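Long-range contacts in C2 domain protein (Ramazzottius varieornatus, PDB 7DF2), which binds calcium ions through its C2 domain and, as a tardigrade-specific protein carrying a signal sequence, is probably secreted: residues 41-46 and 74-79; 124-129 and 148-153; 162-167 and 187-192; 53-58 and 175-180. All coordinates share one frame; numbering follows the deposited sequence. Where two conformers were deposited one is given.

In the fold
Contacts 1, 2 and 3 share the body of a C2 beta-sandwich, whereas contact 4 lies towards its calcium-binding end. Contacts 1 and 2, with centres 9 Å apart, meet where strands 70-77 and 121-136 pair: D77 N lies 2.8 Å from A127 O, a probable hydrogen bond. Contact 3, centred 12 Å from contact 1, joins it through neighbouring strands 41-51 and 181-190, and W188 packs on I150 of contact 2. Contact 4 touches none of the others; its centre is 32 Å from that of contact 3, on the opposite side of the chain's centre. The S56 side chain of contact 4 is about 5 Å from a bound calcium ion.

Contact 1 (41-46 and 74-79); sequences FRIEMN and AFIDTE
M45 and I76 pack together between two strands that belong to different sheets. The axes of 41-46 and 74-77 stay 8.2 Å apart and run at 149°, and no hydrogen bond crosses between the segments, so the gap is bridged by side chains touching one another and the backbone opposite. The tight part is at M45. Its CB lies 3.7 Å from I76 CG1, and the two side chains slide past each other in opposite directions. With CG anti to the backbone N (chi1 169°) and the rest of the chain extended, M45 carries its thioether along I76 and brings CE to within 3.9 Å of A74 CB. I76 pushes CD1 across to the other strand, 3.4 Å from I43 O. Towards T78 the fit slackens: I43 CG2 and I76 CG2 are 4.2 Å apart, and I43 CD1 grazes T78 CG2 at 4.3 Å. T78, unlike these isoleucines, is partly exposed, and the strand has ended just before it. The contact thus spans the core of the beta-sandwich: strand 41-51 is flanked in its own sheet by 107-119 and 181-190, while strand 121-136, next to 70-77, adds I126 and M128 to the same apolar layer.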
loop_
_atom_site.group_PDB
_atom_site.type_symbol
_atom_site.label_atom_id
_atom_site.label_comp_id
_atom_site.label_asym_id
_atom_site.label_seq_id
_atom_site.Cartn_x
_atom_site.Cartn_y
_atom_site.Cartn_z
ATOM N N PHE A 41 -17.411 -0.315 6.591
ATOM C CA PHE A 41 -16.418 0.666 6.987
ATOM C C PHE A 41 -15.500 0.966 5.809
ATOM O O PHE A 41 -15.469 0.243 4.810
ATOM C CB PHE A 41 -15.617 0.208 8.223
ATOM C CG PHE A 41 -15.038 -1.185 8.116
ATOM C CD1 PHE A 41 -15.815 -2.302 8.399
ATOM C CD2 PHE A 41 -13.710 -1.371 7.756
ATOM C CE1 PHE A 41 -15.285 -3.586 8.320
ATOM C CE2 PHE A 41 -13.171 -2.649 7.673
ATOM C CZ PHE A 41 -13.957 -3.760 7.952
ATOM N N ARG A 42 -14.787 2.075 5.932
ATOM C CA ARG A 42 -13.918 2.593 4.888
ATOM C C ARG A 42 -12.505 2.610 5.436
ATOM O O ARG A 42 -12.300 2.914 6.613
ATOM C CB ARG A 42 -14.353 4.006 4.477
ATOM C CG ARG A 42 -13.467 4.682 3.423
ATOM C CD ARG A 42 -14.277 5.806 2.760
ATOM N NE ARG A 42 -15.398 5.254 2.003
ATOM C CZ ARG A 42 -16.485 5.934 1.667
ATOM N NH1 ARG A 42 -17.449 5.342 0.971
ATOM N NH2 ARG A 42 -16.603 7.209 2.022
ATOM N N ILE A 43 -11.540 2.232 4.600
ATOM C CA ILE A 43 -10.126 2.255 4.949
ATOM C C ILE A 43 -9.435 3.254 4.039
ATOM O O ILE A 43 -9.576 3.175 2.816
ATOM C CB ILE A 43 -9.472 0.869 4.794
ATOM C CG1 ILE A 43 -10.212 -0.168 5.638
ATOM C CG2 ILE A 43 -7.980 0.919 5.166
ATOM C CD1 ILE A 43 -11.112 -1.041 4.823
ATOM N N GLU A 44 -8.681 4.177 4.632
ATOM C CA GLU A 44 -7.844 5.110 3.886
ATOM C C GLU A 44 -6.392 4.729 4.097
ATOM O O GLU A 44 -5.976 4.444 5.227
ATOM C CB GLU A 44 -8.086 6.557 4.327
ATOM C CG GLU A 44 -9.533 6.996 4.146
ATOM C CD GLU A 44 -9.747 8.451 4.528
ATOM O OE1 GLU A 44 -8.779 9.113 4.976
ATOM O OE2 GLU A 44 -10.887 8.928 4.394
ATOM N N MET A 45 -5.633 4.696 3.004
ATOM C CA MET A 45 -4.218 4.352 3.025
ATOM C C MET A 45 -3.435 5.529 2.469
ATOM O O MET A 45 -3.610 5.904 1.304
ATOM C CB MET A 45 -3.960 3.090 2.207
ATOM C CG MET A 45 -2.491 2.779 1.933
ATOM S SD MET A 45 -2.423 1.292 0.899
ATOM C CE MET A 45 -0.665 1.233 0.527
ATOM N N ASN A 46 -2.598 6.125 3.310
ATOM C CA ASN A 46 -1.787 7.283 2.952
ATOM C C ASN A 46 -0.354 6.809 2.757
ATOM O O ASN A 46 0.281 6.332 3.707
ATOM C CB ASN A 46 -1.881 8.334 4.055
ATOM C CG ASN A 46 -1.046 9.581 3.801
ATOM O OD1 ASN A 46 -0.484 10.143 4.750
ATOM N ND2 ASN A 46 -1.026 10.074 2.561
ATOM N N ALA A 74 -0.145 1.220 -5.517
ATOM C CA ALA A 74 -0.656 0.861 -4.199
ATOM C C ALA A 74 -2.046 0.246 -4.299
ATOM O O ALA A 74 -2.804 0.501 -5.240
ATOM C CB ALA A 74 -0.712 2.075 -3.259
ATOM N N PHE A 75 -2.376 -0.561 -3.290
ATOM C CA PHE A 75 -3.668 -1.238 -3.230
ATOM C C PHE A 75 -3.983 -1.588 -1.781
ATOM O O PHE A 75 -3.085 -1.983 -1.032
ATOM C CB PHE A 75 -3.637 -2.501 -4.102
ATOM C CG PHE A 75 -4.986 -3.149 -4.293
ATOM C CD1 PHE A 75 -5.865 -2.675 -5.259
ATOM C CD2 PHE A 75 -5.360 -4.239 -3.520
ATOM C CE1 PHE A 75 -7.100 -3.280 -5.450
ATOM C CE2 PHE A 75 -6.593 -4.844 -3.704
ATOM C CZ PHE A 75 -7.462 -4.358 -4.669
ATOM N N ILE A 76 -5.251 -1.439 -1.388
ATOM C CA ILE A 76 -5.719 -1.898 -0.081
ATOM C C ILE A 76 -6.311 -3.288 -0.293
ATOM O O ILE A 76 -7.358 -3.426 -0.940
ATOM C CB ILE A 76 -6.764 -0.940 0.518
ATOM C CG1 ILE A 76 -6.169 0.448 0.760
ATOM C CG2 ILE A 76 -7.328 -1.513 1.797
ATOM C CD1 ILE A 76 -7.240 1.560 0.959
ATOM N N ASP A 77 -5.646 -4.321 0.245
ATOM C CA ASP A 77 -6.021 -5.718 -0.009
ATOM C C ASP A 77 -6.876 -6.240 1.146
ATOM O O ASP A 77 -6.356 -6.709 2.163
ATOM C CB ASP A 77 -4.773 -6.578 -0.204
ATOM C CG ASP A 77 -5.107 -8.029 -0.553
ATOM O OD1 ASP A 77 -6.313 -8.360 -0.690
ATOM O OD2 ASP A 77 -4.155 -8.828 -0.692
ATOM N N THR A 78 -8.192 -6.211 0.966
ATOM C CA THR A 78 -9.105 -6.689 1.994
ATOM C C THR A 78 -9.415 -8.176 1.883
ATOM O O THR A 78 -10.132 -8.703 2.743
ATOM C CB THR A 78 -10.419 -5.910 1.921
ATOM O OG1 THR A 78 -10.958 -6.034 0.600
ATOM C CG2 THR A 78 -10.180 -4.422 2.267
ATOM N N GLU A 79 -8.905 -8.857 0.862
ATOM C CA GLU A 79 -9.326 -10.218 0.542
ATOM C C GLU A 79 -8.227 -11.260 0.672
ATOM O O GLU A 79 -8.494 -12.374 1.136
ATOM C CB GLU A 79 -9.892 -10.273 -0.885
ATOM C CG GLU A 79 -10.983 -9.256 -1.191
ATOM C CD GLU A 79 -11.477 -9.369 -2.625
ATOM O OE1 GLU A 79 -11.103 -10.347 -3.302
ATOM O OE2 GLU A 79 -12.236 -8.487 -3.079
#

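Contact 2 (124-129 and 148-153); sequences RKIAMR and CHITGE
I126 and I150 face each other as an antiparallel hydrogen-bonded pair, followed by A127 with H149 as a non-hydrogen-bonded pair and M128 with C148 as a second hydrogen-bonded one. Four backbone bonds define the register: I150 N to I126 O is nearly straight (2.7 Å, 175° at the hydrogen), I126 N returns to I150 O, and M128 and C148 exchange a second pair, the bond from M128 N more bent. Beyond the ladder a water bridges R124 O and G152 N. Side chains alternate between two faces. On the face of I126, M128, C148 and I150, M128 CG touches I150 CD1 at 3.8 Å; CE of M128 folds back at chi3 (-77°) to I150 CG1, also 3.8 Å away. On the other face the imidazole of H149 lies beneath K125, whose CD sits 3.9 Å from the ring centroid and 16° off its normal, a CH-pi contact, while A127 CB approaches the ring obliquely. Were H149 an alanine, the aliphatic part of K125 would probably lose the ring it rests on. K125 NZ is hydrogen-bonded to N82, and K125 CG presses on T151 CG2 at 3.5 Å. The arrangement is that of a beta hairpin, strands 121-136 and 139-150, at the edge of one sheet of the C2 sandwich, its apolar face turned to Y186 and W188 of the opposing sheet.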
loop_
_atom_site.group_PDB
_atom_site.type_symbol
_atom_site.label_atom_id
_atom_site.label_comp_id
_atom_site.label_asym_id
_atom_site.label_seq_id
_atom_site.Cartn_x
_atom_site.Cartn_y
_atom_site.Cartn_z
ATOM N N ARG A 124 -10.176 -10.033 9.363
ATOM C CA ARG A 124 -9.239 -10.005 10.476
ATOM C C ARG A 124 -7.954 -9.263 10.158
ATOM O O ARG A 124 -7.318 -8.744 11.075
ATOM C CB ARG A 124 -8.883 -11.432 10.915
ATOM C CG ARG A 124 -10.078 -12.226 11.411
ATOM C CD ARG A 124 -9.677 -13.613 11.870
ATOM N NE ARG A 124 -10.842 -14.476 12.050
ATOM C CZ ARG A 124 -11.549 -14.549 13.174
ATOM N NH1 ARG A 124 -12.594 -15.359 13.246
ATOM N NH2 ARG A 124 -11.210 -13.810 14.224
ATOM N N LYS A 125 -7.567 -9.198 8.886
ATOM C CA LYS A 125 -6.329 -8.549 8.468
ATOM C C LYS A 125 -6.556 -7.880 7.125
ATOM O O LYS A 125 -7.110 -8.496 6.210
ATOM C CB LYS A 125 -5.187 -9.567 8.336
ATOM C CG LYS A 125 -4.384 -9.782 9.595
ATOM C CD LYS A 125 -2.975 -10.234 9.269
ATOM C CE LYS A 125 -2.982 -11.576 8.581
ATOM N NZ LYS A 125 -1.630 -12.177 8.616
ATOM N N ILE A 126 -6.107 -6.636 6.992
ATOM C CA ILE A 126 -6.130 -5.930 5.717
ATOM C C ILE A 126 -4.697 -5.572 5.361
ATOM O O ILE A 126 -3.987 -4.956 6.165
ATOM C CB ILE A 126 -7.008 -4.668 5.784
ATOM C CG1 ILE A 126 -8.470 -5.056 6.023
ATOM C CG2 ILE A 126 -6.877 -3.836 4.516
ATOM C CD1 ILE A 126 -9.373 -3.873 6.291
ATOM N N ALA A 127 -4.273 -5.953 4.166
ATOM C CA ALA A 127 -2.893 -5.757 3.739
ATOM C C ALA A 127 -2.792 -4.487 2.907
ATOM O O ALA A 127 -3.373 -4.405 1.821
ATOM C CB ALA A 127 -2.399 -6.956 2.940
ATOM N N MET A 128 -2.063 -3.502 3.417
ATOM C CA MET A 128 -1.652 -2.372 2.591
ATOM C C MET A 128 -0.499 -2.848 1.715
ATOM O O MET A 128 0.513 -3.328 2.237
ATOM C CB MET A 128 -1.232 -1.199 3.471
ATOM C CG MET A 128 -2.390 -0.613 4.265
ATOM S SD MET A 128 -1.883 0.824 5.225
ATOM C CE MET A 128 -1.035 0.087 6.612
ATOM N N ARG A 129 -0.671 -2.774 0.394
ATOM C CA ARG A 129 0.309 -3.294 -0.558
ATOM C C ARG A 129 0.866 -2.138 -1.376
ATOM O O ARG A 129 0.104 -1.307 -1.876
ATOM C CB ARG A 129 -0.311 -4.343 -1.494
ATOM C CG ARG A 129 -0.724 -5.634 -0.804
ATOM C CD ARG A 129 -1.098 -6.683 -1.846
ATOM N NE ARG A 129 -1.518 -7.929 -1.214
ATOM C CZ ARG A 129 -0.698 -8.929 -0.912
ATOM N NH1 ARG A 129 0.603 -8.843 -1.183
ATOM N NH2 ARG A 129 -1.180 -10.022 -0.339
ATOM N N CYS A 148 2.082 -4.281 4.669
ATOM C CA CYS A 148 1.854 -3.876 6.046
ATOM C C CYS A 148 0.416 -4.241 6.385
ATOM O O CYS A 148 -0.489 -3.960 5.593
ATOM C CB CYS A 148 2.081 -2.370 6.187
ATOM S SG CYS A 148 1.828 -1.675 7.788
ATOM N N HIS A 149 0.191 -4.874 7.537
ATOM C CA HIS A 149 -1.155 -5.302 7.888
ATOM C C HIS A 149 -1.862 -4.340 8.831
ATOM O O HIS A 149 -1.273 -3.830 9.785
ATOM C CB HIS A 149 -1.107 -6.686 8.534
ATOM C CG HIS A 149 -0.658 -7.763 7.601
ATOM N ND1 HIS A 149 -1.303 -8.026 6.413
ATOM C CD2 HIS A 149 0.366 -8.643 7.681
ATOM C CE1 HIS A 149 -0.693 -9.026 5.799
ATOM N NE2 HIS A 149 0.321 -9.418 6.549
ATOM N N ILE A 150 -3.142 -4.121 8.572
ATOM C CA ILE A 150 -4.034 -3.459 9.511
ATOM C C ILE A 150 -4.799 -4.548 10.248
ATOM O O ILE A 150 -5.369 -5.448 9.618
ATOM C CB ILE A 150 -4.994 -2.499 8.788
ATOM C CG1 ILE A 150 -4.225 -1.402 8.046
ATOM C CG2 ILE A 150 -5.988 -1.890 9.766
ATOM C CD1 ILE A 150 -5.041 -0.765 6.926
ATOM N N THR A 151 -4.794 -4.481 11.578
ATOM C CA THR A 151 -5.573 -5.382 12.415
ATOM C C THR A 151 -6.286 -4.554 13.477
ATOM O O THR A 151 -5.922 -3.405 13.747
ATOM C CB THR A 151 -4.704 -6.472 13.070
ATOM O OG1 THR A 151 -3.730 -5.862 13.926
ATOM C CG2 THR A 151 -3.988 -7.309 12.007
ATOM N N GLY A 152 -7.312 -5.150 14.085
ATOM C CA GLY A 152 -8.271 -4.389 14.858
ATOM C C GLY A 152 -8.283 -4.559 16.360
ATOM O O GLY A 152 -9.229 -4.095 17.004
ATOM N N GLU A 153 -7.274 -5.202 16.949
ATOM C CA GLU A 153 -7.314 -5.436 18.390
ATOM C C GLU A 153 -7.148 -4.131 19.167
ATOM O O GLU A 153 -8.000 -3.782 19.994
ATOM C CB GLU A 153 -6.267 -6.490 18.779
ATOM C CG GLU A 153 -4.818 -6.014 18.907
ATOM C CD GLU A 153 -4.173 -5.725 17.561
ATOM O OE1 GLU A 153 -4.650 -6.266 16.540
ATOM O OE2 GLU A 153 -3.204 -4.935 17.525
HETATM O O HOH W 1 -8.349 -7.506 13.267
#

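Contact 3 (162-167 and 187-192)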
loop_
_atom_site.group_PDB
_atom_site.type_symbol
_atom_site.label_atom_id
_atom_site.label_comp_id
_atom_site.label_asym_id
_atom_site.label_seq_id
_atom_site.Cartn_x
_atom_site.Cartn_y
_atom_site.Cartn_z
ATOM N N LYS A 162 -15.502 11.705 10.798
ATOM C CA LYS A 162 -15.068 12.957 11.404
ATOM C C LYS A 162 -14.208 12.723 12.634
ATOM O O LYS A 162 -13.365 13.564 12.963
ATOM C CB LYS A 162 -16.281 13.823 11.738
ATOM C CG LYS A 162 -16.881 14.484 10.505
ATOM C CD LYS A 162 -17.282 15.935 10.761
ATOM C CE LYS A 162 -16.739 16.867 9.672
ATOM N NZ LYS A 162 -16.786 18.312 10.061
ATOM N N VAL A 163 -14.384 11.591 13.316
ATOM C CA VAL A 163 -13.615 11.292 14.516
ATOM C C VAL A 163 -12.468 10.318 14.261
ATOM O O VAL A 163 -11.686 10.042 15.184
ATOM C CB VAL A 163 -14.536 10.749 15.630
ATOM C CG1 VAL A 163 -15.584 11.794 16.003
ATOM C CG2 VAL A 163 -15.203 9.452 15.193
ATOM N N ALA A 164 -12.338 9.793 13.043
ATOM C CA ALA A 164 -11.314 8.795 12.762
ATOM C C ALA A 164 -9.930 9.432 12.744
ATOM O O ALA A 164 -9.716 10.444 12.072
ATOM C CB ALA A 164 -11.595 8.116 11.423
ATOM N N GLN A 165 -8.984 8.823 13.462
ATOM C CA GLN A 165 -7.637 9.357 13.608
ATOM C C GLN A 165 -6.665 8.581 12.728
ATOM O O GLN A 165 -6.744 7.356 12.641
ATOM C CB GLN A 165 -7.167 9.276 15.063
ATOM C CG GLN A 165 -7.958 10.137 16.044
ATOM C CD GLN A 165 -8.024 11.586 15.618
ATOM O OE1 GLN A 165 -6.999 12.259 15.511
ATOM N NE2 GLN A 165 -9.237 12.079 15.370
ATOM N N TRP A 166 -5.741 9.302 12.099
ATOM C CA TRP A 166 -4.664 8.658 11.357
ATOM C C TRP A 166 -3.761 7.876 12.299
ATOM O O TRP A 166 -3.462 8.310 13.416
ATOM C CB TRP A 166 -3.843 9.699 10.595
ATOM C CG TRP A 166 -4.533 10.201 9.371
ATOM C CD1 TRP A 166 -5.170 11.401 9.224
ATOM C CD2 TRP A 166 -4.669 9.515 8.117
ATOM N NE1 TRP A 166 -5.706 11.499 7.956
ATOM C CE2 TRP A 166 -5.415 10.354 7.260
ATOM C CE3 TRP A 166 -4.257 8.265 7.644
ATOM C CZ2 TRP A 166 -5.737 9.991 5.950
ATOM C CZ3 TRP A 166 -4.594 7.901 6.342
ATOM C CH2 TRP A 166 -5.313 8.769 5.509
ATOM N N SER A 167 -3.325 6.709 11.844
ATOM C CA SER A 167 -2.302 5.980 12.556
ATOM C C SER A 167 -1.006 6.790 12.545
ATOM O O SER A 167 -0.845 7.718 11.747
ATOM C CB SER A 167 -2.069 4.626 11.902
ATOM O OG SER A 167 -1.357 4.839 10.682
ATOM N N ARG A 187 -6.290 5.152 8.135
ATOM C CA ARG A 187 -7.486 5.452 8.913
ATOM C C ARG A 187 -8.545 4.414 8.571
ATOM O O ARG A 187 -8.558 3.864 7.466
ATOM C CB ARG A 187 -8.057 6.861 8.610
ATOM C CG ARG A 187 -7.338 7.998 9.290
ATOM C CD ARG A 187 -8.176 9.266 9.395
ATOM N NE ARG A 187 -8.866 9.603 8.151
ATOM C CZ ARG A 187 -9.950 10.373 8.090
ATOM N NH1 ARG A 187 -10.464 10.878 9.204
ATOM N NH2 ARG A 187 -10.525 10.639 6.923
ATOM N N TRP A 188 -9.454 4.156 9.509
ATOM C CA TRP A 188 -10.634 3.400 9.123
ATOM C C TRP A 188 -11.767 3.719 10.083
ATOM O O TRP A 188 -11.543 4.020 11.260
ATOM C CB TRP A 188 -10.389 1.882 9.043
ATOM C CG TRP A 188 -9.827 1.191 10.255
ATOM C CD1 TRP A 188 -9.332 1.760 11.400
ATOM C CD2 TRP A 188 -9.702 -0.218 10.421
ATOM N NE1 TRP A 188 -8.900 0.775 12.266
ATOM C CE2 TRP A 188 -9.126 -0.446 11.687
ATOM C CE3 TRP A 188 -10.036 -1.316 9.625
ATOM C CZ2 TRP A 188 -8.871 -1.729 12.169
ATOM C CZ3 TRP A 188 -9.777 -2.591 10.107
ATOM C CH2 TRP A 188 -9.202 -2.783 11.365
ATOM N N TYR A 189 -12.979 3.639 9.556
ATOM C CA TYR A 189 -14.143 4.143 10.270
ATOM C C TYR A 189 -15.402 3.566 9.653
ATOM O O TYR A 189 -15.470 3.311 8.446
ATOM C CB TYR A 189 -14.206 5.676 10.242
ATOM C CG TYR A 189 -13.934 6.282 8.882
ATOM C CD1 TYR A 189 -12.633 6.598 8.483
ATOM C CD2 TYR A 189 -14.970 6.548 8.002
ATOM C CE1 TYR A 189 -12.387 7.145 7.227
ATOM C CE2 TYR A 189 -14.737 7.098 6.761
ATOM C CZ TYR A 189 -13.441 7.402 6.379
ATOM O OH TYR A 189 -13.241 7.951 5.136
ATOM N N ASN A 190 -16.411 3.389 10.499
ATOM C CA ASN A 190 -17.700 2.928 10.026
ATOM C C ASN A 190 -18.349 3.983 9.144
ATOM O O ASN A 190 -18.193 5.189 9.360
ATOM C CB ASN A 190 -18.600 2.596 11.214
ATOM C CG ASN A 190 -18.021 1.492 12.077
ATOM O OD1 ASN A 190 -17.838 0.374 11.615
ATOM N ND2 ASN A 190 -17.739 1.803 13.334
ATOM N N ILE A 191 -19.072 3.512 8.136
ATOM C CA ILE A 191 -19.823 4.357 7.216
ATOM C C ILE A 191 -21.221 3.762 7.090
ATOM O O ILE A 191 -21.397 2.553 7.304
ATOM C CB ILE A 191 -19.134 4.455 5.844
ATOM C CG1 ILE A 191 -18.902 3.051 5.260
ATOM C CG2 ILE A 191 -17.838 5.265 5.961
ATOM C CD1 ILE A 191 -18.484 3.029 3.784
ATOM N N PRO A 192 -22.232 4.558 6.755
ATOM C CA PRO A 192 -23.570 3.989 6.543
ATOM C C PRO A 192 -23.554 2.988 5.404
ATOM O O PRO A 192 -22.842 3.163 4.414
ATOM C CB PRO A 192 -24.429 5.213 6.201
ATOM C CG PRO A 192 -23.676 6.380 6.751
ATOM C CD PRO A 192 -22.223 6.028 6.634
HETATM O O HOH W 2 -8.910 5.515 12.120
#
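The loop between strands 139-150 and 170-173 folds over the end of strand 181-190 and onto the outer face of its sheet, where W166 and A164 hold the long side chain of R187 between loop and sheet. The indole of W166 covers the aliphatic part of R187: CD stands 3.5 Å from the centroid of the five-membered ring and only 3° off its normal, a CH-pi contact over the face, and CG lies over the ring fusion, 3.3 Å from W166 CD2. The kink at CD (chi3 -46°) swings the guanidinium on past the indole, the planes 31° apart and NE still near W166 CE2, and brings NH1 to A164 O. That bond, 3.0 Å from R187 NH1 to A164 O, lies in the guanidinium plane, although the donor stands above the carbonyl plane of A164. A164 CB meets Y189 CD1 at 3.5 Å, and a water bridges W188 N and Q165 O. Replacing W166 by a serine would probably uncover R187 CG and CD and leave that side chain held chiefly by its polar end. There NH2 makes salt bridges with E44 of strand 41-51 and E161 of the loop, which would help to balance the charge of this buried arginine. The loop thus covers part of the four-stranded sheet: W166 also packs on E44, N46 and T113, reaching across strand 41-51 to strand 107-119.

Contact 4 (53-58 and 175-180); sequences QGKSHT and EDRASS
R177 threads its side chain from the loop 175-180 along the backbone of 53-58, and its atoms can be taken in turn. Beyond CB, CG lies 3.3 Å from H57 O, and CD comes 3.4 Å from S56 O, so the aliphatic part runs beside two carbonyls. A bend at chi3 (89°) turns the head towards Q53 and K55. Over one face of the guanidinium lies K55 CD, 3.4 Å from NH1. NH2 donates to Q53 OE1 (2.9 Å, 146° at the hydrogen), arriving in the carbonyl plane of the amide, and to a water that links it to K55 O. NH1 adds a long, weak bond to the same OE1 and donates a hydrogen bond to a second water. K55 NZ and R177 NH1 are 3.7 Å apart, and this shared water, accepting from both, probably eases the repulsion of the like charges. Q53 OE1 also accepts from S179 OG at 2.6 Å. That serine lies in a type I beta turn from R177 to S180, closed by S180 N to R177 O. H57 and D176 run side by side, while the carboxylate makes its salt bridge with K142. The contact ties together two loops at the calcium end of the sandwich: S56 OG is hydrogen-bonded to OD1 of D141, a calcium ligand, in keeping with the C2 fold, whose metal ions bind between loops at one end.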
loop_
_atom_site.group_PDB
_atom_site.type_symbol
_atom_site.label_atom_id
_atom_site.label_comp_id
_atom_site.label_asym_id
_atom_site.label_seq_id
_atom_site.Cartn_x
_atom_site.Cartn_y
_atom_site.Cartn_z
ATOM N N GLN A 53 16.658 4.049 -1.198
ATOM C CA GLN A 53 18.105 4.061 -0.980
ATOM C C GLN A 53 18.888 4.045 -2.290
ATOM O O GLN A 53 20.087 3.724 -2.306
ATOM C CB GLN A 53 18.540 2.894 -0.085
ATOM C CG GLN A 53 17.767 2.801 1.225
ATOM C CD GLN A 53 18.340 1.754 2.142
ATOM O OE1 GLN A 53 18.286 0.565 1.835
ATOM N NE2 GLN A 53 18.889 2.185 3.284
ATOM N N GLY A 54 18.220 4.396 -3.383
ATOM C CA GLY A 54 18.816 4.383 -4.699
ATOM C C GLY A 54 19.058 3.017 -5.286
ATOM O O GLY A 54 19.799 2.915 -6.266
ATOM N N LYS A 55 18.441 1.966 -4.741
ATOM C CA LYS A 55 18.819 0.606 -5.094
ATOM C C LYS A 55 17.629 -0.223 -5.557
ATOM O O LYS A 55 16.499 -0.064 -5.078
ATOM C CB LYS A 55 19.469 -0.085 -3.904
ATOM C CG LYS A 55 20.808 0.537 -3.517
ATOM C CD LYS A 55 21.373 -0.117 -2.263
ATOM C CE LYS A 55 22.657 0.576 -1.821
ATOM N NZ LYS A 55 23.295 -0.138 -0.671
ATOM N N SER A 56 17.924 -1.152 -6.461
ATOM C CA SER A 56 17.027 -2.219 -6.848
ATOM C C SER A 56 17.014 -3.279 -5.745
ATOM O O SER A 56 17.839 -3.260 -4.831
ATOM C CB SER A 56 17.499 -2.839 -8.158
ATOM O OG SER A 56 17.428 -1.909 -9.219
ATOM N N HIS A 57 16.101 -4.249 -5.860
ATOM C CA HIS A 57 15.982 -5.262 -4.815
ATOM C C HIS A 57 17.244 -6.112 -4.680
ATOM O O HIS A 57 17.453 -6.723 -3.624
ATOM C CB HIS A 57 14.785 -6.172 -5.087
ATOM C CG HIS A 57 14.975 -7.078 -6.259
ATOM N ND1 HIS A 57 15.255 -8.422 -6.124
ATOM C CD2 HIS A 57 14.931 -6.834 -7.591
ATOM C CE1 HIS A 57 15.365 -8.967 -7.323
ATOM N NE2 HIS A 57 15.170 -8.024 -8.230
ATOM N N THR A 58 18.084 -6.168 -5.722
ATOM C CA THR A 58 19.360 -6.886 -5.650
ATOM C C THR A 58 20.405 -6.178 -4.808
ATOM O O THR A 58 21.454 -6.779 -4.524
ATOM C CB THR A 58 19.948 -7.051 -7.052
ATOM O OG1 THR A 58 20.103 -5.744 -7.613
ATOM C CG2 THR A 58 19.025 -7.883 -7.933
ATOM N N GLU A 175 10.072 -6.425 1.028
ATOM C CA GLU A 175 10.124 -7.880 1.180
ATOM C C GLU A 175 11.495 -8.439 0.813
ATOM O O GLU A 175 11.960 -9.403 1.441
ATOM C CB GLU A 175 9.026 -8.562 0.356
ATOM C CG GLU A 175 9.308 -8.759 -1.136
ATOM C CD GLU A 175 8.164 -9.456 -1.895
ATOM O OE1 GLU A 175 7.251 -10.030 -1.262
ATOM O OE2 GLU A 175 8.183 -9.423 -3.143
ATOM N N ASP A 176 12.160 -7.845 -0.177
ATOM C CA ASP A 176 13.471 -8.297 -0.632
ATOM C C ASP A 176 14.621 -7.596 0.086
ATOM O O ASP A 176 15.618 -8.240 0.425
ATOM C CB ASP A 176 13.614 -8.077 -2.142
ATOM C CG ASP A 176 12.817 -9.071 -2.966
ATOM O OD1 ASP A 176 12.280 -10.056 -2.401
ATOM O OD2 ASP A 176 12.731 -8.863 -4.194
ATOM N N ARG A 177 14.521 -6.287 0.304
ATOM C CA ARG A 177 15.529 -5.507 1.033
ATOM C C ARG A 177 14.810 -4.783 2.164
ATOM O O ARG A 177 14.197 -3.730 1.939
ATOM C CB ARG A 177 16.245 -4.496 0.137
ATOM C CG ARG A 177 17.337 -5.036 -0.750
ATOM C CD ARG A 177 18.009 -3.912 -1.527
ATOM N NE ARG A 177 19.128 -3.335 -0.780
ATOM C CZ ARG A 177 19.110 -2.135 -0.202
ATOM N NH1 ARG A 177 20.174 -1.712 0.465
ATOM N NH2 ARG A 177 18.046 -1.349 -0.301
ATOM N N ALA A 178 14.899 -5.335 3.376
ATOM C CA ALA A 178 14.198 -4.750 4.515
ATOM C C ALA A 178 14.667 -3.337 4.835
ATOM O O ALA A 178 13.928 -2.595 5.488
ATOM C CB ALA A 178 14.354 -5.642 5.749
ATOM N N SER A 179 15.868 -2.934 4.393
ATOM C CA SER A 179 16.312 -1.570 4.668
ATOM C C SER A 179 15.640 -0.540 3.769
ATOM O O SER A 179 15.720 0.657 4.066
ATOM C CB SER A 179 17.832 -1.442 4.532
ATOM O OG SER A 179 18.239 -1.664 3.199
ATOM N N SER A 180 15.000 -0.977 2.685
ATOM C CA SER A 180 14.126 -0.105 1.913
ATOM C C SER A 180 12.768 -0.044 2.607
ATOM O O SER A 180 12.199 -1.082 2.954
ATOM C CB SER A 180 13.986 -0.635 0.481
ATOM O OG SER A 180 13.168 0.219 -0.295
HETATM O O HOH W 3 15.924 -0.776 -2.258
HETATM O O HOH W 4 21.539 0.480 1.489
#